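Local coordinates for protein carbon monoxide dehydrogenase (Thermococcus sp. AM4, PDB 6T7J) that probably catalyses the reversible oxidation of carbon monoxide to carbon dioxide, passing electrons through iron-sulfur clusters, as other carbon monoxide dehydrogenases do, at residues L169-W183 with L224-Y236. Sequence-based numbering, arbitrary orientation.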
# COMPACT_ATOMS: atom_id res chain seq x y z
N LEU A 169 6.51 7.04 17.38
CA LEU A 169 6.16 5.71 17.85
C LEU A 169 6.76 5.45 19.23
O LEU A 169 7.90 5.82 19.50
CB LEU A 169 6.64 4.65 16.87
CG LEU A 169 5.78 4.42 15.62
CD1 LEU A 169 6.55 3.59 14.61
CD2 LEU A 169 4.48 3.73 16.00
N ARG A 170 5.97 4.81 20.10
CA ARG A 170 6.44 4.55 21.46
C ARG A 170 7.67 3.66 21.47
O ARG A 170 8.61 3.90 22.23
CB ARG A 170 5.31 3.93 22.29
CG ARG A 170 4.05 4.78 22.35
CD ARG A 170 4.22 5.95 23.30
NE ARG A 170 4.57 5.52 24.65
CZ ARG A 170 3.68 5.31 25.62
NH1 ARG A 170 4.09 4.91 26.81
NH2 ARG A 170 2.39 5.50 25.39
N MET A 171 7.69 2.62 20.63
CA MET A 171 8.79 1.67 20.63
C MET A 171 10.13 2.33 20.31
O MET A 171 11.18 1.74 20.59
CB MET A 171 8.52 0.54 19.64
CG MET A 171 7.40 -0.40 20.07
SD MET A 171 7.84 -1.39 21.51
CE MET A 171 8.77 -2.71 20.74
N LEU A 172 10.12 3.54 19.75
CA LEU A 172 11.36 4.28 19.53
C LEU A 172 12.12 4.54 20.82
O LEU A 172 13.30 4.92 20.75
CB LEU A 172 11.06 5.62 18.83
CG LEU A 172 10.60 5.53 17.37
CD1 LEU A 172 10.59 6.91 16.74
CD2 LEU A 172 11.49 4.58 16.58
N ALA A 173 11.50 4.34 21.98
CA ALA A 173 12.23 4.40 23.24
C ALA A 173 13.37 3.39 23.30
O ALA A 173 14.25 3.53 24.15
CB ALA A 173 11.27 4.19 24.42
N LEU A 174 13.37 2.39 22.42
CA LEU A 174 14.47 1.44 22.36
C LEU A 174 15.64 1.94 21.52
O LEU A 174 16.72 1.33 21.56
CB LEU A 174 13.98 0.10 21.81
CG LEU A 174 13.08 -0.73 22.73
CD1 LEU A 174 12.12 -1.57 21.92
CD2 LEU A 174 13.92 -1.61 23.64
N ALA A 175 15.47 3.03 20.77
CA ALA A 175 16.53 3.55 19.92
C ALA A 175 17.34 4.60 20.66
O ALA A 175 16.79 5.38 21.45
CB ALA A 175 15.94 4.17 18.65
N PRO A 176 18.66 4.65 20.43
CA PRO A 176 19.50 5.62 21.14
C PRO A 176 19.12 7.05 20.80
O PRO A 176 18.59 7.34 19.73
CB PRO A 176 20.92 5.28 20.66
CG PRO A 176 20.73 4.51 19.39
CD PRO A 176 19.45 3.76 19.56
N LYS A 177 19.43 7.96 21.74
CA LYS A 177 19.06 9.37 21.56
C LYS A 177 19.74 9.99 20.35
O LYS A 177 19.21 10.95 19.77
CB LYS A 177 19.42 10.16 22.82
CG LYS A 177 19.05 9.48 24.13
CD LYS A 177 19.43 10.35 25.32
CE LYS A 177 20.13 9.54 26.40
NZ LYS A 177 20.81 10.41 27.40
N LYS A 178 20.89 9.46 19.94
CA LYS A 178 21.57 10.00 18.77
C LYS A 178 20.79 9.70 17.50
O LYS A 178 20.60 10.58 16.65
CB LYS A 178 22.99 9.44 18.69
CG LYS A 178 23.85 9.74 19.91
CD LYS A 178 25.32 9.52 19.62
CE LYS A 178 26.15 9.55 20.90
NZ LYS A 178 26.03 10.86 21.60
N ARG A 179 20.31 8.46 17.35
CA ARG A 179 19.43 8.13 16.24
C ARG A 179 18.15 8.96 16.29
O ARG A 179 17.63 9.39 15.26
CB ARG A 179 19.11 6.64 16.25
CG ARG A 179 20.24 5.74 15.75
CD ARG A 179 20.43 5.89 14.26
NE ARG A 179 21.49 6.84 13.93
CZ ARG A 179 21.65 7.40 12.74
NH1 ARG A 179 20.82 7.10 11.75
NH2 ARG A 179 22.64 8.25 12.53
N ILE A 180 17.64 9.17 17.51
CA ILE A 180 16.45 10.00 17.73
C ILE A 180 16.66 11.39 17.16
O ILE A 180 15.81 11.93 16.42
CB ILE A 180 16.14 10.06 19.24
CG1 ILE A 180 15.84 8.67 19.79
CG2 ILE A 180 15.02 11.05 19.52
CD1 ILE A 180 14.41 8.26 19.67
N LYS A 181 17.79 12.01 17.50
CA LYS A 181 18.08 13.37 17.06
C LYS A 181 18.33 13.42 15.56
O LYS A 181 17.91 14.37 14.88
CB LYS A 181 19.28 13.91 17.83
CG LYS A 181 19.61 15.36 17.54
CD LYS A 181 18.45 16.27 17.90
CE LYS A 181 18.16 17.26 16.78
NZ LYS A 181 19.29 18.21 16.57
N VAL A 182 19.00 12.39 15.02
CA VAL A 182 19.22 12.31 13.57
C VAL A 182 17.89 12.27 12.83
O VAL A 182 17.64 13.06 11.91
CB VAL A 182 20.08 11.08 13.24
CG1 VAL A 182 19.97 10.73 11.76
CG2 VAL A 182 21.53 11.33 13.62
N TRP A 183 17.01 11.34 13.23
CA TRP A 183 15.71 11.21 12.58
C TRP A 183 14.86 12.46 12.77
O TRP A 183 14.06 12.80 11.89
CB TRP A 183 14.98 9.98 13.12
CG TRP A 183 15.70 8.69 12.90
CD1 TRP A 183 16.50 8.37 11.85
CD2 TRP A 183 15.68 7.54 13.75
NE1 TRP A 183 16.98 7.09 11.99
CE2 TRP A 183 16.49 6.56 13.15
CE3 TRP A 183 15.05 7.24 14.96
CZ2 TRP A 183 16.69 5.30 13.72
CZ3 TRP A 183 15.25 5.99 15.53
CH2 TRP A 183 16.07 5.04 14.91
N LEU A 224 11.54 2.86 9.17
CA LEU A 224 11.78 2.99 10.60
C LEU A 224 10.58 2.52 11.41
O LEU A 224 10.74 1.89 12.46
CB LEU A 224 12.13 4.44 10.94
CG LEU A 224 13.52 4.90 10.48
CD1 LEU A 224 13.77 6.35 10.87
CD2 LEU A 224 14.60 3.98 11.04
N ALA A 225 9.36 2.83 10.94
CA ALA A 225 8.17 2.27 11.57
C ALA A 225 8.20 0.75 11.57
O ALA A 225 7.69 0.11 12.50
CB ALA A 225 6.91 2.77 10.86
N ASP A 226 8.78 0.14 10.53
CA ASP A 226 8.92 -1.31 10.51
C ASP A 226 9.95 -1.77 11.53
O ASP A 226 9.63 -2.51 12.48
CB ASP A 226 9.31 -1.79 9.10
CG ASP A 226 9.49 -3.31 9.01
OD1 ASP A 226 9.25 -4.02 10.02
OD2 ASP A 226 9.86 -3.79 7.93
N GLY A 227 11.21 -1.35 11.36
CA GLY A 227 12.30 -1.99 12.08
C GLY A 227 12.28 -1.72 13.57
O GLY A 227 12.45 -2.63 14.38
N TRP A 228 12.09 -0.46 13.96
CA TRP A 228 12.17 -0.06 15.36
C TRP A 228 10.83 -0.14 16.08
O TRP A 228 10.72 0.34 17.22
CB TRP A 228 12.73 1.36 15.46
CG TRP A 228 14.22 1.41 15.29
CD1 TRP A 228 14.91 1.76 14.16
CD2 TRP A 228 15.21 1.08 16.27
NE1 TRP A 228 16.26 1.68 14.39
CE2 TRP A 228 16.47 1.26 15.68
CE3 TRP A 228 15.14 0.65 17.60
CZ2 TRP A 228 17.66 1.02 16.36
CZ3 TRP A 228 16.33 0.41 18.28
CH2 TRP A 228 17.57 0.60 17.66
N SER A 229 9.81 -0.73 15.46
CA SER A 229 8.51 -0.84 16.11
C SER A 229 7.82 -2.15 15.76
O SER A 229 7.72 -3.05 16.60
CB SER A 229 7.62 0.34 15.73
OG SER A 229 6.35 0.24 16.35
N GLY A 230 7.34 -2.27 14.52
CA GLY A 230 6.61 -3.45 14.09
C GLY A 230 7.40 -4.74 14.21
O GLY A 230 6.99 -5.66 14.93
N SER A 231 8.52 -4.83 13.49
CA SER A 231 9.39 -6.00 13.63
C SER A 231 9.91 -6.12 15.06
O SER A 231 10.05 -7.24 15.59
CB SER A 231 10.55 -5.90 12.64
OG SER A 231 10.24 -6.53 11.42
N MET A 232 10.20 -4.99 15.70
CA MET A 232 10.66 -5.00 17.09
C MET A 232 9.59 -5.58 18.01
O MET A 232 9.90 -6.40 18.89
CB MET A 232 11.03 -3.58 17.52
CG MET A 232 11.78 -3.51 18.84
SD MET A 232 13.49 -4.07 18.70
CE MET A 232 14.24 -2.65 17.91
N MET A 233 8.34 -5.15 17.84
CA MET A 233 7.25 -5.72 18.62
C MET A 233 7.10 -7.20 18.36
O MET A 233 6.89 -7.99 19.29
CB MET A 233 5.94 -5.00 18.31
CG MET A 233 5.74 -3.68 19.04
SD MET A 233 4.22 -2.87 18.51
CE MET A 233 3.49 -4.16 17.51
N ALA A 234 7.18 -7.61 17.09
CA ALA A 234 7.09 -9.02 16.75
C ALA A 234 8.13 -9.83 17.52
O ALA A 234 7.80 -10.82 18.18
CB ALA A 234 7.26 -9.22 15.25
N THR A 235 9.39 -9.39 17.48
CA THR A 235 10.46 -10.12 18.16
C THR A 235 10.25 -10.14 19.67
O THR A 235 10.33 -11.20 20.31
CB THR A 235 11.81 -9.50 17.81
OG1 THR A 235 12.09 -9.70 16.41
CG2 THR A 235 12.92 -10.15 18.63
N TYR A 236 9.98 -8.97 20.26
CA TYR A 236 9.86 -8.88 21.71
C TYR A 236 8.69 -9.72 22.22
O TYR A 236 8.81 -10.43 23.23
CB TYR A 236 9.70 -7.43 22.14
CG TYR A 236 10.96 -6.82 22.73
CD1 TYR A 236 11.18 -6.84 24.10
CD2 TYR A 236 11.91 -6.22 21.92
CE1 TYR A 236 12.33 -6.29 24.65
CE2 TYR A 236 13.06 -5.66 22.46
CZ TYR A 236 13.26 -5.70 23.83
OH TYR A 236 14.40 -5.14 24.37
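Trp183 points the outer edge of its indole at one face of Trp228: CH2 of Trp183 lies 3.4 Å from NE1 of Trp228, and the ring planes meet at 60° in an edge-to-face pair. That same face of Trp228 also carries Ala175, whose CB sits 3.8 Å from the centroid of the six-membered ring, a CH-pi contact almost along the ring normal. Across the Trp228 side chain runs Leu172, with CD2 against CB, while Pro176 CD comes to CH2 of Trp228. Leu224 covers one face of Trp183 with CD1, 3.4 Å from the centroid of the five-membered ring, and its CD2 lies over the same face, above CZ2 and CE2 of Trp183; NE1 of Trp183 is hydrogen-bonded to the carbonyl of Ala569. With Trp228 cut back to an alanine, a gap is likely to open beneath Ala175, and the edge of Trp183 would probably lose the face it meets. Met171, in the 3-10 turn, bends at both chi2 (-68°) and chi3 (-82°), which brings CE between Met232 and Met233 of the long helix, 3.6 Å from CG of each. Its CB rests on the backbone at Trp228 O, where a pi-type turn at 226-230 widens the helix. Leu169 CD1 packs on Ser229 CB, 3.6 Å away, and on Ala225; the Ser229 hydroxyl finds its polar partner in Glu160. Leu174 splits its branches, CD1 to Met232 CG and CD2 to the Tyr236 hydroxyl oxygen. Helix 525-538 adds Leu529 against Trp228 and Ile530 against Met232. The arrangement is plain apolar packing within the helical part of this Prismane/CO dehydrogenase family chain: the 3-10 turn 170-174, the following Ala175 and Pro176, and Trp183 of helix 177-186 pack on the long, kinked helix 212-242.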